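Local coordinates for cysteine desulfurase (Thermococcus onnurineus, PDB 5B89), which probably takes the sulfur from L-cysteine with the help of pyridoxal 5'-phosphate, passing it to a sulfur carrier and leaving L-alanine, at residues B[35-40]-B[367-372]; B[171-176]-B[201-206]; B[333-338]-B[348-353]. One frame throughout, in Å; residues are numbered along the deposited sequence.

Contact 1 of 3, residues B[35-40]-B[367-372]; sequences NEVIYF and SIMVRS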
loop_
_atom_site.group_PDB
_atom_site.type_symbol
_atom_site.label_atom_id
_atom_site.label_comp_id
_atom_site.label_asym_id
_atom_site.label_seq_id
_atom_site.Cartn_x
_atom_site.Cartn_y
_atom_site.Cartn_z
ATOM N N ASN B 35 -26.344 6.449 10.948
ATOM C CA ASN B 35 -27.225 6.908 12.010
ATOM C C ASN B 35 -26.775 8.231 12.525
ATOM O O ASN B 35 -27.542 8.856 13.316
ATOM C CB ASN B 35 -27.325 5.836 13.101
ATOM C CG ASN B 35 -28.520 6.032 14.004
ATOM O OD1 ASN B 35 -28.369 6.188 15.207
ATOM N ND2 ASN B 35 -29.710 6.077 13.412
ATOM N N GLU B 36 -25.572 8.690 12.191
ATOM C CA GLU B 36 -25.051 9.928 12.726
ATOM C C GLU B 36 -24.897 11.087 11.790
ATOM O O GLU B 36 -24.945 12.190 12.189
ATOM C CB GLU B 36 -23.655 9.701 13.325
ATOM C CG GLU B 36 -23.519 8.478 14.166
ATOM C CD GLU B 36 -24.263 8.576 15.455
ATOM O OE1 GLU B 36 -24.705 7.551 15.943
ATOM O OE2 GLU B 36 -24.392 9.670 15.964
ATOM N N VAL B 37 -24.651 10.788 10.535
ATOM C CA VAL B 37 -24.497 11.817 9.548
ATOM C C VAL B 37 -25.165 11.394 8.198
ATOM O O VAL B 37 -25.443 10.277 8.026
ATOM C CB VAL B 37 -23.001 12.096 9.227
ATOM C CG1 VAL B 37 -22.255 12.574 10.445
ATOM C CG2 VAL B 37 -22.306 10.879 8.634
ATOM N N ILE B 38 -25.372 12.351 7.301
ATOM C CA ILE B 38 -25.840 12.094 5.961
ATOM C C ILE B 38 -24.521 12.165 5.180
ATOM O O ILE B 38 -23.994 13.189 4.989
ATOM C CB ILE B 38 -26.820 13.157 5.484
ATOM C CG1 ILE B 38 -28.120 12.998 6.255
ATOM C CG2 ILE B 38 -27.103 12.985 4.008
ATOM C CD1 ILE B 38 -29.162 14.043 5.912
ATOM N N TYR B 39 -24.013 11.012 4.803
ATOM C CA TYR B 39 -22.721 10.911 4.138
ATOM C C TYR B 39 -22.860 10.921 2.599
ATOM O O TYR B 39 -23.191 9.955 2.007
ATOM C CB TYR B 39 -21.966 9.643 4.601
ATOM C CG TYR B 39 -20.527 9.568 4.134
ATOM C CD1 TYR B 39 -19.533 10.227 4.784
ATOM C CD2 TYR B 39 -20.212 8.857 3.023
ATOM C CE1 TYR B 39 -18.242 10.163 4.341
ATOM C CE2 TYR B 39 -18.933 8.791 2.583
ATOM C CZ TYR B 39 -17.960 9.437 3.247
ATOM O OH TYR B 39 -16.690 9.372 2.798
ATOM N N PHE B 40 -22.540 12.076 2.045
ATOM C CA PHE B 40 -22.587 12.329 0.613
ATOM C C PHE B 40 -21.181 12.606 0.045
ATOM O O PHE B 40 -21.015 13.411 -0.786
ATOM C CB PHE B 40 -23.522 13.521 0.294
ATOM C CG PHE B 40 -25.023 13.221 0.394
ATOM C CD1 PHE B 40 -25.510 11.981 0.625
ATOM C CD2 PHE B 40 -25.924 14.233 0.225
ATOM C CE1 PHE B 40 -26.862 11.734 0.692
ATOM C CE2 PHE B 40 -27.276 14.009 0.275
ATOM C CZ PHE B 40 -27.752 12.765 0.524
ATOM N N SER B 367 -24.862 18.322 9.584
ATOM C CA SER B 367 -24.446 16.954 9.568
ATOM C C SER B 367 -24.561 16.259 8.166
ATOM O O SER B 367 -24.767 15.050 8.170
ATOM C CB SER B 367 -25.184 16.124 10.587
ATOM O OG SER B 367 -24.879 16.642 11.913
ATOM N N ILE B 368 -24.409 17.076 7.119
ATOM C CA ILE B 368 -24.368 16.540 5.768
ATOM C C ILE B 368 -22.922 16.761 5.255
ATOM O O ILE B 368 -22.357 17.809 5.251
ATOM C CB ILE B 368 -25.323 17.311 4.851
ATOM C CG1 ILE B 368 -26.774 17.195 5.361
ATOM C CG2 ILE B 368 -25.166 16.796 3.404
ATOM C CD1 ILE B 368 -27.721 18.200 4.684
ATOM N N MET B 369 -22.324 15.619 4.823
ATOM C CA MET B 369 -20.919 15.513 4.441
ATOM C C MET B 369 -20.826 15.540 2.930
ATOM O O MET B 369 -21.267 14.613 2.274
ATOM C CB MET B 369 -20.327 14.202 4.991
ATOM C CG MET B 369 -20.547 13.776 6.430
ATOM S SD MET B 369 -19.796 14.781 7.757
ATOM C CE MET B 369 -21.137 15.922 8.240
ATOM N N VAL B 370 -20.275 16.663 2.488
ATOM C CA VAL B 370 -19.957 16.819 1.083
ATOM C C VAL B 370 -18.528 17.289 0.927
ATOM O O VAL B 370 -17.883 17.747 1.845
ATOM C CB VAL B 370 -20.924 17.802 0.359
ATOM C CG1 VAL B 370 -22.335 17.322 0.300
ATOM C CG2 VAL B 370 -20.830 19.220 0.891
ATOM N N ARG B 371 -17.999 17.185 -0.322
ATOM C CA ARG B 371 -16.641 17.689 -0.572
ATOM C C ARG B 371 -16.718 18.930 -1.452
ATOM O O ARG B 371 -17.672 19.184 -2.152
ATOM C CB ARG B 371 -15.761 16.581 -1.176
ATOM C CG ARG B 371 -14.284 16.883 -0.871
ATOM C CD ARG B 371 -13.365 15.696 -0.753
ATOM N NE ARG B 371 -13.426 14.887 0.452
ATOM C CZ ARG B 371 -12.523 14.823 1.431
ATOM N NH1 ARG B 371 -11.453 15.611 1.475
ATOM N NH2 ARG B 371 -12.704 13.939 2.365
ATOM N N SER B 372 -15.725 19.771 -1.263
ATOM C CA SER B 372 -15.634 21.010 -2.000
ATOM C C SER B 372 -14.217 21.198 -2.535
ATOM O O SER B 372 -13.293 20.714 -1.962
ATOM C CB SER B 372 -16.069 22.194 -1.099
ATOM O OG SER B 372 -15.350 22.167 0.128
HETATM O O HOH W 1 -14.585 11.384 2.950
#
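I38 and Y39 pair in parallel with I368 and M369, so that strand 38-39 forms an outer strand of the four-stranded mixed sheet in this class-V aminotransferase fold. Three backbone hydrogen bonds join the two segments. I38 N gives to S367 O at 2.9 Å, M369 N gives to I38 O, and F40 N reaches M369 O along a more bent path, 132° at the hydrogen. I38 and I368 project to one face of the sheet. They lie side by side and point the same way, with I38 CD1 4.0 Å from I368 CG1. F40 runs alongside I368 in the same sense, its CD2 near I368 CG2, and I38 CG2 sits over one face of the F40 ring. Helix 400-415 packs against this face. Y39 and M369 occupy the other face and cross at about a right angle. M369 turns twice, at chi2 -67° and chi3 95°, which carries CE back to 4.2 Å from V37 CG1. Its CG meets V37 CG2 and Y39 CD1. L74 and H72 of the second subunit pack on Y39 and M369, so this face also meets the dimer partner. The Y39 hydroxyl bonds to T45 O. It also accepts a hydrogen bond from a water 2.9 Å from Y39 OH, and that water accepts from R371 NH2.

Contact 2 of 3, residues B[171-176]-B[201-206]; sequences KIKGAK and KDEGAI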
loop_
_atom_site.group_PDB
_atom_site.type_symbol
_atom_site.label_atom_id
_atom_site.label_comp_id
_atom_site.label_asym_id
_atom_site.label_seq_id
_atom_site.Cartn_x
_atom_site.Cartn_y
_atom_site.Cartn_z
ATOM N N LYS B 171 -8.404 10.629 -33.136
ATOM C CA LYS B 171 -7.255 10.695 -32.291
ATOM C C LYS B 171 -6.636 9.347 -31.958
ATOM O O LYS B 171 -5.464 9.261 -31.843
ATOM C CB LYS B 171 -7.609 11.397 -30.993
ATOM C CG LYS B 171 -8.003 12.861 -31.166
ATOM C CD LYS B 171 -7.128 13.714 -30.322
ATOM C CE LYS B 171 -7.203 15.172 -30.721
ATOM N NZ LYS B 171 -8.508 15.777 -30.380
ATOM N N ILE B 172 -7.469 8.336 -31.817
ATOM C CA ILE B 172 -6.991 7.001 -31.350
ATOM C C ILE B 172 -6.269 6.272 -32.525
ATOM O O ILE B 172 -5.367 5.480 -32.286
ATOM C CB ILE B 172 -8.115 6.163 -30.796
ATOM C CG1 ILE B 172 -8.597 6.846 -29.485
ATOM C CG2 ILE B 172 -7.686 4.740 -30.536
ATOM C CD1 ILE B 172 -9.876 6.217 -28.954
ATOM N N LYS B 173 -6.639 6.593 -33.774
ATOM C CA LYS B 173 -5.904 6.038 -34.940
ATOM C C LYS B 173 -4.452 6.481 -34.837
ATOM O O LYS B 173 -4.127 7.648 -34.668
ATOM C CB LYS B 173 -6.570 6.519 -36.253
ATOM C CG LYS B 173 -5.803 6.037 -37.520
ATOM C CD LYS B 173 -6.267 6.809 -38.757
ATOM C CE LYS B 173 -5.492 6.402 -40.014
ATOM N NZ LYS B 173 -5.583 4.938 -40.289
ATOM N N GLY B 174 -3.544 5.497 -34.869
ATOM C CA GLY B 174 -2.133 5.802 -34.707
ATOM C C GLY B 174 -1.640 5.993 -33.278
ATOM O O GLY B 174 -0.490 6.299 -33.092
ATOM N N ALA B 175 -2.548 5.873 -32.274
ATOM C CA ALA B 175 -2.059 6.037 -30.927
ATOM C C ALA B 175 -1.361 4.742 -30.426
ATOM O O ALA B 175 -1.847 3.675 -30.722
ATOM C CB ALA B 175 -3.261 6.316 -30.020
ATOM N N LYS B 176 -0.319 4.897 -29.603
ATOM C CA LYS B 176 0.313 3.775 -28.984
ATOM C C LYS B 176 -0.492 3.272 -27.757
ATOM O O LYS B 176 -0.543 2.051 -27.496
ATOM C CB LYS B 176 1.735 4.137 -28.597
ATOM C CG LYS B 176 2.589 3.025 -27.983
ATOM C CD LYS B 176 3.166 2.285 -29.140
ATOM C CE LYS B 176 4.129 1.235 -28.655
ATOM N NZ LYS B 176 4.655 0.598 -29.904
ATOM N N LYS B 201 -8.904 -1.214 -29.652
ATOM C CA LYS B 201 -8.576 -2.597 -30.078
ATOM C C LYS B 201 -8.457 -2.591 -31.651
ATOM O O LYS B 201 -7.493 -3.166 -32.223
ATOM C CB LYS B 201 -9.653 -3.522 -29.692
ATOM C CG LYS B 201 -9.597 -4.938 -30.264
ATOM C CD LYS B 201 -10.783 -5.762 -29.788
ATOM C CE LYS B 201 -10.530 -7.221 -30.093
ATOM N NZ LYS B 201 -11.700 -8.016 -29.641
ATOM N N ASP B 202 -9.406 -1.927 -32.256
ATOM C CA ASP B 202 -9.416 -1.937 -33.742
ATOM C C ASP B 202 -8.223 -1.156 -34.267
ATOM O O ASP B 202 -7.710 -1.535 -35.380
ATOM C CB ASP B 202 -10.776 -1.353 -34.289
ATOM C CG ASP B 202 -11.981 -2.209 -33.989
ATOM O OD1 ASP B 202 -11.849 -3.377 -33.533
ATOM O OD2 ASP B 202 -13.155 -1.737 -34.210
ATOM N N GLU B 203 -7.672 -0.146 -33.644
ATOM C CA GLU B 203 -6.534 0.580 -34.048
ATOM C C GLU B 203 -5.175 0.094 -33.551
ATOM O O GLU B 203 -4.147 0.704 -33.881
ATOM C CB GLU B 203 -6.725 2.076 -33.720
ATOM C CG GLU B 203 -7.967 2.711 -34.409
ATOM C CD GLU B 203 -8.002 2.633 -35.946
ATOM O OE1 GLU B 203 -6.879 2.522 -36.545
ATOM O OE2 GLU B 203 -9.161 2.704 -36.500
ATOM N N GLY B 204 -5.177 -0.990 -32.768
ATOM C CA GLY B 204 -3.910 -1.495 -32.199
ATOM C C GLY B 204 -3.302 -0.647 -31.087
ATOM O O GLY B 204 -2.110 -0.743 -30.842
ATOM N N ALA B 205 -4.104 0.161 -30.338
ATOM C CA ALA B 205 -3.617 0.949 -29.222
ATOM C C ALA B 205 -3.821 0.126 -27.923
ATOM O O ALA B 205 -4.857 -0.509 -27.767
ATOM C CB ALA B 205 -4.453 2.233 -29.116
ATOM N N ILE B 206 -2.884 0.251 -27.014
ATOM C CA ILE B 206 -3.040 -0.313 -25.652
ATOM C C ILE B 206 -4.168 0.520 -24.954
ATOM O O ILE B 206 -4.133 1.728 -25.073
ATOM C CB ILE B 206 -1.777 -0.256 -24.901
ATOM C CG1 ILE B 206 -0.730 -1.170 -25.575
ATOM C CG2 ILE B 206 -2.016 -0.656 -23.390
ATOM C CD1 ILE B 206 0.653 -0.902 -25.072
HETATM O O HOH W 2 -4.331 2.758 -35.954
HETATM O O HOH W 3 -2.390 2.726 -33.259
HETATM O O HOH W 4 0.079 0.000 -29.217
#
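A205 CB is pressed against the backbone of A175, 3.4 Å from A175 O, and this is the tight end of the contact. A205 CB also lies 4.3 Å from A175 CB and equally far from I172 CG2. All three residues are buried, and V178 of strand 177-181 packs on both I172 and A205. One direct hydrogen bond joins the two segments here. I206 N gives to K176 O at 3.0 Å, nearly straight at the hydrogen, 167°, but from above the carbonyl plane. The I206 side chain has CG1 beside its own backbone N, chi1 -65°, and CB, CG1 and CD1 all pass close to K176 O. Each segment is the exit from a helix into a parallel strand of the seven-stranded sheet. Helix 165-172 leads to strand 177-181 through a type II turn from I172 to A175, closed by A175 N to I172 O. Helix 193-203 leads to strand 206-210 through a Schellman motif with G204 at positive phi. The outer end is looser and wet. E203 bends at chi2, -58°, and lays its carboxylate beside the aliphatic part of K173, with E203 OE1 3.8 Å from K173 CG. The charged ends do not meet: K173 NZ stays 4.6 Å from E203 OE1. Two waters lie here between the backbones. One accepts from G174 N and lies near E203 O and E203 OE1. The other lies near A175 O and E203 O. A third water reaches in beside the direct bond and donates to G204 O and K176 O, so K176 O takes both I206 N and this water, 2.7 Å from K176 O.

Contact 3 of 3, residues B[333-338]-B[348-353]; sequences PWYGPR and SFNVPG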
loop_
_atom_site.group_PDB
_atom_site.type_symbol
_atom_site.label_atom_id
_atom_site.label_comp_id
_atom_site.label_asym_id
_atom_site.label_seq_id
_atom_site.Cartn_x
_atom_site.Cartn_y
_atom_site.Cartn_z
ATOM N N PRO B 333 -27.120 25.880 -10.011
ATOM C CA PRO B 333 -26.521 25.170 -11.150
ATOM C C PRO B 333 -25.751 23.877 -10.821
ATOM O O PRO B 333 -25.048 23.862 -9.873
ATOM C CB PRO B 333 -25.575 26.196 -11.737
ATOM C CG PRO B 333 -25.116 26.951 -10.598
ATOM C CD PRO B 333 -26.372 27.201 -9.844
ATOM N N TRP B 334 -25.930 22.852 -11.633
ATOM C CA TRP B 334 -25.232 21.601 -11.449
ATOM C C TRP B 334 -24.560 21.200 -12.748
ATOM O O TRP B 334 -24.972 21.597 -13.808
ATOM C CB TRP B 334 -26.126 20.507 -10.851
ATOM C CG TRP B 334 -27.349 20.183 -11.580
ATOM C CD1 TRP B 334 -28.559 20.768 -11.427
ATOM C CD2 TRP B 334 -27.520 19.207 -12.590
ATOM N NE1 TRP B 334 -29.448 20.228 -12.245
ATOM C CE2 TRP B 334 -28.839 19.264 -12.993
ATOM C CE3 TRP B 334 -26.692 18.271 -13.179
ATOM C CZ2 TRP B 334 -29.342 18.434 -13.925
ATOM C CZ3 TRP B 334 -27.199 17.470 -14.119
ATOM C CH2 TRP B 334 -28.499 17.545 -14.489
ATOM N N TYR B 335 -23.516 20.401 -12.607
ATOM C CA TYR B 335 -22.653 20.028 -13.685
ATOM C C TYR B 335 -22.776 18.588 -14.120
ATOM O O TYR B 335 -23.367 17.794 -13.481
ATOM C CB TYR B 335 -21.209 20.394 -13.330
ATOM C CG TYR B 335 -21.041 21.814 -12.813
ATOM C CD1 TYR B 335 -20.927 22.860 -13.667
ATOM C CD2 TYR B 335 -20.994 22.085 -11.470
ATOM C CE1 TYR B 335 -20.799 24.156 -13.199
ATOM C CE2 TYR B 335 -20.889 23.365 -11.002
ATOM C CZ TYR B 335 -20.779 24.396 -11.874
ATOM O OH TYR B 335 -20.651 25.664 -11.435
ATOM N N GLY B 336 -22.220 18.326 -15.273
ATOM C CA GLY B 336 -22.305 17.001 -15.825
ATOM C C GLY B 336 -23.485 16.777 -16.733
ATOM O O GLY B 336 -24.249 17.616 -17.020
ATOM N N PRO B 337 -23.555 15.487 -17.204
ATOM C CA PRO B 337 -24.611 15.196 -18.169
ATOM C C PRO B 337 -26.057 15.324 -17.711
ATOM O O PRO B 337 -26.416 14.911 -16.695
ATOM C CB PRO B 337 -24.340 13.751 -18.582
ATOM C CG PRO B 337 -22.907 13.571 -18.389
ATOM C CD PRO B 337 -22.664 14.249 -17.100
ATOM N N ARG B 338 -26.870 15.894 -18.574
ATOM C CA ARG B 338 -28.292 15.998 -18.339
ATOM C C ARG B 338 -29.002 14.713 -18.626
ATOM O O ARG B 338 -30.002 14.490 -18.079
ATOM C CB ARG B 338 -28.900 17.045 -19.244
ATOM C CG ARG B 338 -28.930 18.426 -18.715
ATOM C CD ARG B 338 -27.643 18.808 -18.077
ATOM N NE ARG B 338 -27.882 19.861 -17.148
ATOM C CZ ARG B 338 -27.006 20.396 -16.310
ATOM N NH1 ARG B 338 -25.701 20.041 -16.236
ATOM N NH2 ARG B 338 -27.482 21.319 -15.543
ATOM N N SER B 348 -22.061 17.493 -8.781
ATOM C CA SER B 348 -21.322 18.682 -8.514
ATOM C C SER B 348 -22.221 19.856 -8.855
ATOM O O SER B 348 -22.993 19.834 -9.822
ATOM C CB SER B 348 -20.026 18.815 -9.425
ATOM O OG SER B 348 -18.938 18.121 -8.830
ATOM N N PHE B 349 -22.125 20.868 -8.008
ATOM C CA PHE B 349 -22.926 22.062 -8.121
ATOM C C PHE B 349 -22.214 23.235 -7.478
ATOM O O PHE B 349 -21.191 23.101 -6.877
ATOM C CB PHE B 349 -24.311 21.874 -7.469
ATOM C CG PHE B 349 -24.277 21.552 -6.000
ATOM C CD1 PHE B 349 -24.064 20.287 -5.584
ATOM C CD2 PHE B 349 -24.538 22.513 -5.050
ATOM C CE1 PHE B 349 -24.026 19.978 -4.261
ATOM C CE2 PHE B 349 -24.509 22.211 -3.720
ATOM C CZ PHE B 349 -24.261 20.942 -3.318
ATOM N N ASN B 350 -22.818 24.398 -7.667
ATOM C CA ASN B 350 -22.335 25.618 -7.045
ATOM C C ASN B 350 -23.511 26.519 -6.698
ATOM O O ASN B 350 -24.508 26.480 -7.308
ATOM C CB ASN B 350 -21.370 26.418 -7.924
ATOM C CG ASN B 350 -19.928 26.037 -7.726
ATOM O OD1 ASN B 350 -19.438 25.975 -6.650
ATOM N ND2 ASN B 350 -19.260 25.811 -8.799
ATOM N N VAL B 351 -23.314 27.322 -5.684
ATOM C CA VAL B 351 -24.301 28.322 -5.292
ATOM C C VAL B 351 -23.748 29.690 -5.681
ATOM O O VAL B 351 -22.729 30.055 -5.216
ATOM C CB VAL B 351 -24.616 28.299 -3.795
ATOM C CG1 VAL B 351 -25.632 29.390 -3.474
ATOM C CG2 VAL B 351 -25.156 26.947 -3.380
ATOM N N PRO B 352 -24.431 30.389 -6.578
ATOM C CA PRO B 352 -23.934 31.722 -7.055
ATOM C C PRO B 352 -23.738 32.664 -5.897
ATOM O O PRO B 352 -24.584 32.707 -4.996
ATOM C CB PRO B 352 -25.049 32.188 -7.944
ATOM C CG PRO B 352 -25.689 30.960 -8.441
ATOM C CD PRO B 352 -25.699 30.028 -7.215
ATOM N N GLY B 353 -22.570 33.291 -5.835
ATOM C CA GLY B 353 -22.246 34.140 -4.693
ATOM C C GLY B 353 -21.478 33.573 -3.528
ATOM O O GLY B 353 -21.025 34.328 -2.685
HETATM O O HOH W 5 -22.406 16.293 -11.473
#
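Y335 N gives a hydrogen bond to S348 O, 2.9 Å long and tilted from the carbonyl plane. N350 N answers with a bond to P333 O at 3.2 Å, nearly in line with that carbonyl. The two bonds flank W334 and F349, whose CA atoms come within 4.1 Å in a single bridge. The Y335 hydroxyl accepts the third bond across the contact. N350 ND2 reaches it at 3.0 Å from Y335 OH, almost straight at 170°. The nitrogen comes in at the edge of the phenol ring, and the amide and ring planes stand 81° apart. Y335 CG lies beside its own backbone N, chi1 -49°, which lays the ring along the S348-N350 backbone, with Y335 CE2 close to F349 CA. N350 ND2 also gives to G388 O, so both its protons appear to be used. A phenylalanine in place of Y335 would probably keep the ring packing but leave N350 without this acceptor, and its amide less firmly fixed. S348 OG is satisfied by A186 O and T389 OG1. One water accepts from S348 N and lies near Y335 O. W334 O takes two donors, R338 NH1 and R338 NH2, from the same face of its plane; R338 NH1 also reaches G336 O at 2.9 Å. R338 NH2 lies above the centre of the W334 ring, while W334 NE1 bonds D328 OD1. N350 O is buried without a partner, 3.2 Å from P333 CD. P333 CD meets P352 CD, the two rings reaching toward each other. Strand 346-349, bridged here, is an edge, within this chain, of the four-stranded sheet of the class-V aminotransferase fold, with the S348 side chain about 9 Å from the bound alanine.

From the N terminus, segment 35-40 comes first and waits for 367-372, so contact 1 closes a loop of 326 residues. Both other contacts fall within that loop, one after the other, and none cross. Contact 2 closes a short loop of 24 residues and ties together two helix-to-strand exits at the seven-stranded sheet. Contact 3 closes the smallest loop, 9 residues, just before helix 356-365 leads into 367-372. Contacts 1 and 3 both reach the four-stranded sheet, at its two outermost strands, 38-39 and 346-349, with centres about 18 Å apart. Contact 2 lies on the opposite side of the chain's centre from contact 1, about 42 Å between centres.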